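Local coordinates for peptidoglycan D,D-transpeptidase PbpA (Mycobacterium tuberculosis, PDB 3UN7), which probably cross-links the peptidoglycan of the mycobacterial cell wall as a penicillin-binding D,D-transpeptidase and takes part in regulating cell length, at residues A[112-126]-A[445-459]. Sequence-based numbering, arbitrary orientation.
Sequences RIQQAGWDAMQQGCY and LAAPIGRAVIEAALQ
Helices 112-123 and 446-458, the first and last helices of the penicillin-binding transpeptidase fold, lie side by side on one face of its five-stranded antiparallel sheet. They run antiparallel at 162°, with axes 8.4 Å apart. Small residues allow this close approach. A116 CB meets A456 CB at 3.6 Å. G117 presents bare backbone, and V453 CG2 rests 3.6 Å from G117 CA. The other branch, V453 CG1, lies anti to the backbone N (chi1 171°) and touches I113 CG2 at 3.6 Å. The two side chains cross at about a right angle. I113 also reaches along the partner helix, and its CD1 sits 3.5 Å from A457 CB. One turn before V453, I449 divides its contacts. Its CG2 packs on A120 CB at 3.8 Å, while CD1 meets the sulfur SD of M121 at 4.0 Å. L445, at the N-terminal end of helix 446-458, lies against the loop G124-Y126 after helix 112-123. L445 CG is 3.3 Å from G124 O, and its CD1 and CD2 meet Y126 OH and C125 SG, the latter disulfide-bonded to C129. One water donates to both G124 O and L445 O, bridging the two backbones. I113, M121, I449 and V453 also touch sheet strands 131-136 or 425-431. The helix pair is therefore joined by apolar packing continuous with the sheet core, and the water supplies a polar link at the G124 end.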
loop_
_atom_site.group_PDB
_atom_site.type_symbol
_atom_site.label_atom_id
_atom_site.label_comp_id
_atom_site.label_asym_id
_atom_site.label_seq_id
_atom_site.Cartn_x
_atom_site.Cartn_y
_atom_site.Cartn_z
ATOM N N ARG A 112 -7.975 -11.229 -9.827
ATOM C CA ARG A 112 -7.529 -12.383 -9.031
ATOM C C ARG A 112 -6.739 -11.923 -7.815
ATOM O O ARG A 112 -6.940 -12.428 -6.711
ATOM C CB ARG A 112 -6.662 -13.330 -9.862
ATOM C CG ARG A 112 -7.368 -13.924 -11.060
ATOM C CD ARG A 112 -6.509 -14.969 -11.756
ATOM N NE ARG A 112 -6.878 -16.329 -11.354
ATOM C CZ ARG A 112 -7.260 -17.294 -12.192
ATOM N NH1 ARG A 112 -7.313 -17.072 -13.504
ATOM N NH2 ARG A 112 -7.579 -18.495 -11.717
ATOM N N ILE A 113 -5.864 -10.941 -8.012
ATOM C CA ILE A 113 -5.037 -10.452 -6.916
ATOM C C ILE A 113 -5.886 -9.630 -5.934
ATOM O O ILE A 113 -5.845 -9.866 -4.735
ATOM C CB ILE A 113 -3.807 -9.664 -7.430
ATOM C CG1 ILE A 113 -3.036 -10.521 -8.449
ATOM C CG2 ILE A 113 -2.863 -9.259 -6.265
ATOM C CD1 ILE A 113 -1.845 -9.794 -9.083
ATOM N N GLN A 114 -6.673 -8.691 -6.455
ATOM C CA GLN A 114 -7.570 -7.876 -5.625
ATOM C C GLN A 114 -8.481 -8.764 -4.752
ATOM O O GLN A 114 -8.623 -8.523 -3.550
ATOM C CB GLN A 114 -8.416 -6.962 -6.514
ATOM C CG GLN A 114 -9.322 -6.014 -5.740
ATOM C CD GLN A 114 -8.652 -4.693 -5.426
ATOM O OE1 GLN A 114 -7.508 -4.473 -5.800
ATOM N NE2 GLN A 114 -9.374 -3.797 -4.750
ATOM N N GLN A 115 -9.103 -9.766 -5.383
ATOM C CA GLN A 115 -10.005 -10.696 -4.709
ATOM C C GLN A 115 -9.284 -11.502 -3.634
ATOM O O GLN A 115 -9.812 -11.650 -2.536
ATOM C CB GLN A 115 -10.716 -11.624 -5.705
ATOM C CG GLN A 115 -11.925 -12.393 -5.118
ATOM C CD GLN A 115 -13.091 -11.470 -4.787
ATOM O OE1 GLN A 115 -13.505 -10.672 -5.624
ATOM N NE2 GLN A 115 -13.608 -11.560 -3.555
ATOM N N ALA A 116 -8.065 -11.974 -3.925
ATOM C CA ALA A 116 -7.278 -12.695 -2.919
ATOM C C ALA A 116 -6.925 -11.819 -1.722
ATOM O O ALA A 116 -7.001 -12.262 -0.587
ATOM C CB ALA A 116 -6.018 -13.285 -3.537
ATOM N N GLY A 117 -6.539 -10.571 -1.973
ATOM C CA GLY A 117 -6.210 -9.657 -0.879
ATOM C C GLY A 117 -7.436 -9.406 -0.023
ATOM O O GLY A 117 -7.381 -9.510 1.208
ATOM N N TRP A 118 -8.541 -9.066 -0.687
ATOM C CA TRP A 118 -9.820 -8.866 -0.021
ATOM C C TRP A 118 -10.202 -10.090 0.797
ATOM O O TRP A 118 -10.484 -9.961 1.993
ATOM C CB TRP A 118 -10.951 -8.559 -1.020
ATOM C CG TRP A 118 -12.305 -8.481 -0.344
ATOM C CD1 TRP A 118 -13.290 -9.431 -0.360
ATOM C CD2 TRP A 118 -12.802 -7.406 0.468
ATOM N NE1 TRP A 118 -14.373 -9.004 0.377
ATOM C CE2 TRP A 118 -14.101 -7.763 0.888
ATOM C CE3 TRP A 118 -12.277 -6.175 0.875
ATOM C CZ2 TRP A 118 -14.881 -6.935 1.704
ATOM C CZ3 TRP A 118 -13.061 -5.347 1.685
ATOM C CH2 TRP A 118 -14.341 -5.732 2.087
ATOM N N ASP A 119 -10.232 -11.263 0.156
ATOM C CA ASP A 119 -10.659 -12.482 0.844
ATOM C C ASP A 119 -9.772 -12.739 2.054
ATOM O O ASP A 119 -10.265 -13.070 3.137
ATOM C CB ASP A 119 -10.617 -13.706 -0.075
ATOM C CG ASP A 119 -11.693 -13.693 -1.149
ATOM O OD1 ASP A 119 -12.651 -12.895 -1.039
ATOM O OD2 ASP A 119 -11.580 -14.510 -2.100
ATOM N N ALA A 120 -8.458 -12.607 1.870
ATOM C CA ALA A 120 -7.512 -12.837 2.967
ATOM C C ALA A 120 -7.735 -11.865 4.130
ATOM O O ALA A 120 -7.684 -12.265 5.293
ATOM C CB ALA A 120 -6.085 -12.767 2.476
ATOM N N MET A 121 -8.003 -10.600 3.815
ATOM C CA MET A 121 -8.309 -9.598 4.836
ATOM C C MET A 121 -9.621 -9.906 5.558
ATOM O O MET A 121 -9.744 -9.669 6.764
ATOM C CB MET A 121 -8.358 -8.191 4.220
ATOM C CG MET A 121 -6.983 -7.599 3.880
ATOM S SD MET A 121 -5.918 -7.327 5.327
ATOM C CE MET A 121 -6.636 -5.825 5.974
ATOM N N GLN A 122 -10.605 -10.442 4.835
ATOM C CA GLN A 122 -11.896 -10.758 5.460
ATOM C C GLN A 122 -11.847 -11.953 6.428
ATOM O O GLN A 122 -12.667 -12.050 7.325
ATOM C CB GLN A 122 -12.989 -10.960 4.392
ATOM C CG GLN A 122 -13.203 -9.709 3.526
ATOM C CD GLN A 122 -13.124 -8.445 4.352
ATOM O OE1 GLN A 122 -13.940 -8.224 5.247
ATOM N NE2 GLN A 122 -12.110 -7.624 4.089
ATOM N N GLN A 123 -10.873 -12.835 6.240
ATOM C CA GLN A 123 -10.754 -14.065 7.029
ATOM C C GLN A 123 -9.524 -14.111 7.941
ATOM O O GLN A 123 -9.387 -15.022 8.766
ATOM C CB GLN A 123 -10.750 -15.271 6.081
ATOM C CG GLN A 123 -12.056 -15.406 5.303
ATOM C CD GLN A 123 -11.856 -15.763 3.832
ATOM O OE1 GLN A 123 -11.273 -16.807 3.506
ATOM N NE2 GLN A 123 -12.365 -14.899 2.932
ATOM N N GLY A 124 -8.649 -13.118 7.815
ATOM C CA GLY A 124 -7.308 -13.186 8.383
ATOM C C GLY A 124 -7.123 -12.778 9.833
ATOM O O GLY A 124 -6.024 -12.889 10.364
ATOM N N CYS A 125 -8.174 -12.281 10.475
ATOM C CA CYS A 125 -8.053 -11.893 11.883
ATOM C C CYS A 125 -9.059 -12.656 12.759
ATOM O O CYS A 125 -9.730 -12.061 13.604
ATOM C CB CYS A 125 -8.255 -10.387 12.039
ATOM S SG CYS A 125 -6.976 -9.343 11.277
ATOM N N TYR A 126 -9.160 -13.967 12.543
ATOM C CA TYR A 126 -10.195 -14.783 13.181
ATOM C C TYR A 126 -11.538 -14.076 13.001
ATOM O O TYR A 126 -12.331 -13.934 13.936
ATOM C CB TYR A 126 -9.856 -15.023 14.660
ATOM C CG TYR A 126 -8.399 -15.380 14.869
ATOM C CD1 TYR A 126 -7.526 -14.496 15.509
ATOM C CD2 TYR A 126 -7.883 -16.591 14.393
ATOM C CE1 TYR A 126 -6.185 -14.812 15.690
ATOM C CE2 TYR A 126 -6.535 -16.916 14.569
ATOM C CZ TYR A 126 -5.699 -16.019 15.218
ATOM O OH TYR A 126 -4.369 -16.341 15.392
ATOM N N LEU A 445 0.284 -12.354 11.765
ATOM C CA LEU A 445 -1.043 -12.361 11.130
ATOM C C LEU A 445 -1.041 -11.724 9.734
ATOM O O LEU A 445 -1.814 -12.123 8.863
ATOM C CB LEU A 445 -2.049 -11.614 12.012
ATOM C CG LEU A 445 -3.419 -12.235 12.285
ATOM C CD1 LEU A 445 -3.311 -13.720 12.615
ATOM C CD2 LEU A 445 -4.125 -11.488 13.410
ATOM N N ALA A 446 -0.171 -10.732 9.543
ATOM C CA ALA A 446 -0.043 -10.017 8.271
ATOM C C ALA A 446 0.624 -10.873 7.200
ATOM O O ALA A 446 0.322 -10.728 6.018
ATOM C CB ALA A 446 0.718 -8.710 8.475
ATOM N N ALA A 447 1.506 -11.787 7.621
ATOM C CA ALA A 447 2.332 -12.569 6.687
ATOM C C ALA A 447 1.571 -13.483 5.707
ATOM O O ALA A 447 1.833 -13.430 4.500
ATOM C CB ALA A 447 3.405 -13.367 7.452
ATOM N N PRO A 448 0.669 -14.358 6.214
ATOM C CA PRO A 448 -0.023 -15.243 5.251
ATOM C C PRO A 448 -0.979 -14.501 4.300
ATOM O O PRO A 448 -1.278 -15.004 3.222
ATOM C CB PRO A 448 -0.802 -16.216 6.134
ATOM C CG PRO A 448 -0.886 -15.556 7.466
ATOM C CD PRO A 448 0.276 -14.641 7.610
ATOM N N ILE A 449 -1.456 -13.330 4.713
ATOM C CA ILE A 449 -2.244 -12.449 3.828
ATOM C C ILE A 449 -1.381 -12.003 2.650
ATOM O O ILE A 449 -1.828 -12.026 1.500
ATOM C CB ILE A 449 -2.805 -11.219 4.593
ATOM C CG1 ILE A 449 -3.808 -11.680 5.658
ATOM C CG2 ILE A 449 -3.473 -10.219 3.612
ATOM C CD1 ILE A 449 -4.211 -10.643 6.705
ATOM N N GLY A 450 -0.144 -11.604 2.946
ATOM C CA GLY A 450 0.827 -11.223 1.913
ATOM C C GLY A 450 1.146 -12.373 0.976
ATOM O O GLY A 450 1.182 -12.189 -0.234
ATOM N N ARG A 451 1.356 -13.562 1.536
ATOM C CA ARG A 451 1.677 -14.741 0.747
ATOM C C ARG A 451 0.519 -15.192 -0.135
ATOM O O ARG A 451 0.757 -15.603 -1.267
ATOM C CB ARG A 451 2.199 -15.885 1.624
ATOM C CG ARG A 451 3.467 -15.514 2.374
ATOM C CD ARG A 451 4.140 -16.729 3.001
ATOM N NE ARG A 451 5.248 -16.267 3.820
ATOM C CZ ARG A 451 5.207 -16.164 5.142
ATOM N NH1 ARG A 451 4.119 -16.546 5.809
ATOM N NH2 ARG A 451 6.263 -15.693 5.797
ATOM N N ALA A 452 -0.723 -15.089 0.358
ATOM C CA ALA A 452 -1.904 -15.411 -0.483
ATOM C C ALA A 452 -2.001 -14.458 -1.673
ATOM O O ALA A 452 -2.470 -14.828 -2.756
ATOM C CB ALA A 452 -3.194 -15.335 0.334
ATOM N N VAL A 453 -1.590 -13.211 -1.453
ATOM C CA VAL A 453 -1.633 -12.188 -2.496
ATOM C C VAL A 453 -0.558 -12.464 -3.544
ATOM O O VAL A 453 -0.829 -12.408 -4.755
ATOM C CB VAL A 453 -1.516 -10.761 -1.899
ATOM C CG1 VAL A 453 -1.354 -9.734 -2.980
ATOM C CG2 VAL A 453 -2.753 -10.446 -1.082
ATOM N N ILE A 454 0.649 -12.779 -3.074
ATOM C CA ILE A 454 1.751 -13.185 -3.944
ATOM C C ILE A 454 1.397 -14.442 -4.748
ATOM O O ILE A 454 1.642 -14.500 -5.956
ATOM C CB ILE A 454 3.062 -13.395 -3.139
ATOM C CG1 ILE A 454 3.539 -12.053 -2.590
ATOM C CG2 ILE A 454 4.137 -14.045 -4.029
ATOM C CD1 ILE A 454 4.600 -12.135 -1.470
ATOM N N GLU A 455 0.805 -15.429 -4.079
ATOM C CA GLU A 455 0.411 -16.675 -4.742
ATOM C C GLU A 455 -0.540 -16.365 -5.892
ATOM O O GLU A 455 -0.354 -16.871 -6.998
ATOM C CB GLU A 455 -0.238 -17.643 -3.755
ATOM C CG GLU A 455 -0.573 -19.023 -4.350
ATOM C CD GLU A 455 -0.893 -20.061 -3.282
ATOM O OE1 GLU A 455 -0.529 -19.841 -2.094
ATOM O OE2 GLU A 455 -1.494 -21.110 -3.632
ATOM N N ALA A 456 -1.530 -15.513 -5.628
ATOM C CA ALA A 456 -2.521 -15.123 -6.637
ATOM C C ALA A 456 -1.850 -14.428 -7.815
ATOM O O ALA A 456 -2.163 -14.711 -8.981
ATOM C CB ALA A 456 -3.582 -14.229 -6.020
ATOM N N ALA A 457 -0.913 -13.535 -7.510
ATOM C CA ALA A 457 -0.131 -12.827 -8.533
ATOM C C ALA A 457 0.693 -13.743 -9.434
ATOM O O ALA A 457 0.846 -13.475 -10.623
ATOM C CB ALA A 457 0.780 -11.782 -7.870
ATOM N N LEU A 458 1.228 -14.818 -8.866
ATOM C CA LEU A 458 2.159 -15.702 -9.593
ATOM C C LEU A 458 1.509 -16.918 -10.245
ATOM O O LEU A 458 2.156 -17.658 -10.996
ATOM C CB LEU A 458 3.298 -16.145 -8.665
ATOM C CG LEU A 458 4.159 -15.016 -8.086
ATOM C CD1 LEU A 458 5.275 -15.562 -7.211
ATOM C CD2 LEU A 458 4.722 -14.122 -9.198
ATOM N N GLN A 459 0.226 -17.129 -9.975
ATOM C CA GLN A 459 -0.486 -18.275 -10.548
ATOM C C GLN A 459 -0.483 -18.294 -12.085
ATOM O O GLN A 459 -1.042 -17.406 -12.739
ATOM C CB GLN A 459 -1.924 -18.305 -10.036
ATOM C CG GLN A 459 -2.080 -19.005 -8.710
ATOM C CD GLN A 459 -3.494 -19.504 -8.491
ATOM O OE1 GLN A 459 -4.450 -19.030 -9.130
ATOM N NE2 GLN A 459 -3.639 -20.477 -7.591
HETATM O O HOH W 1 -3.777 -13.993 8.855
#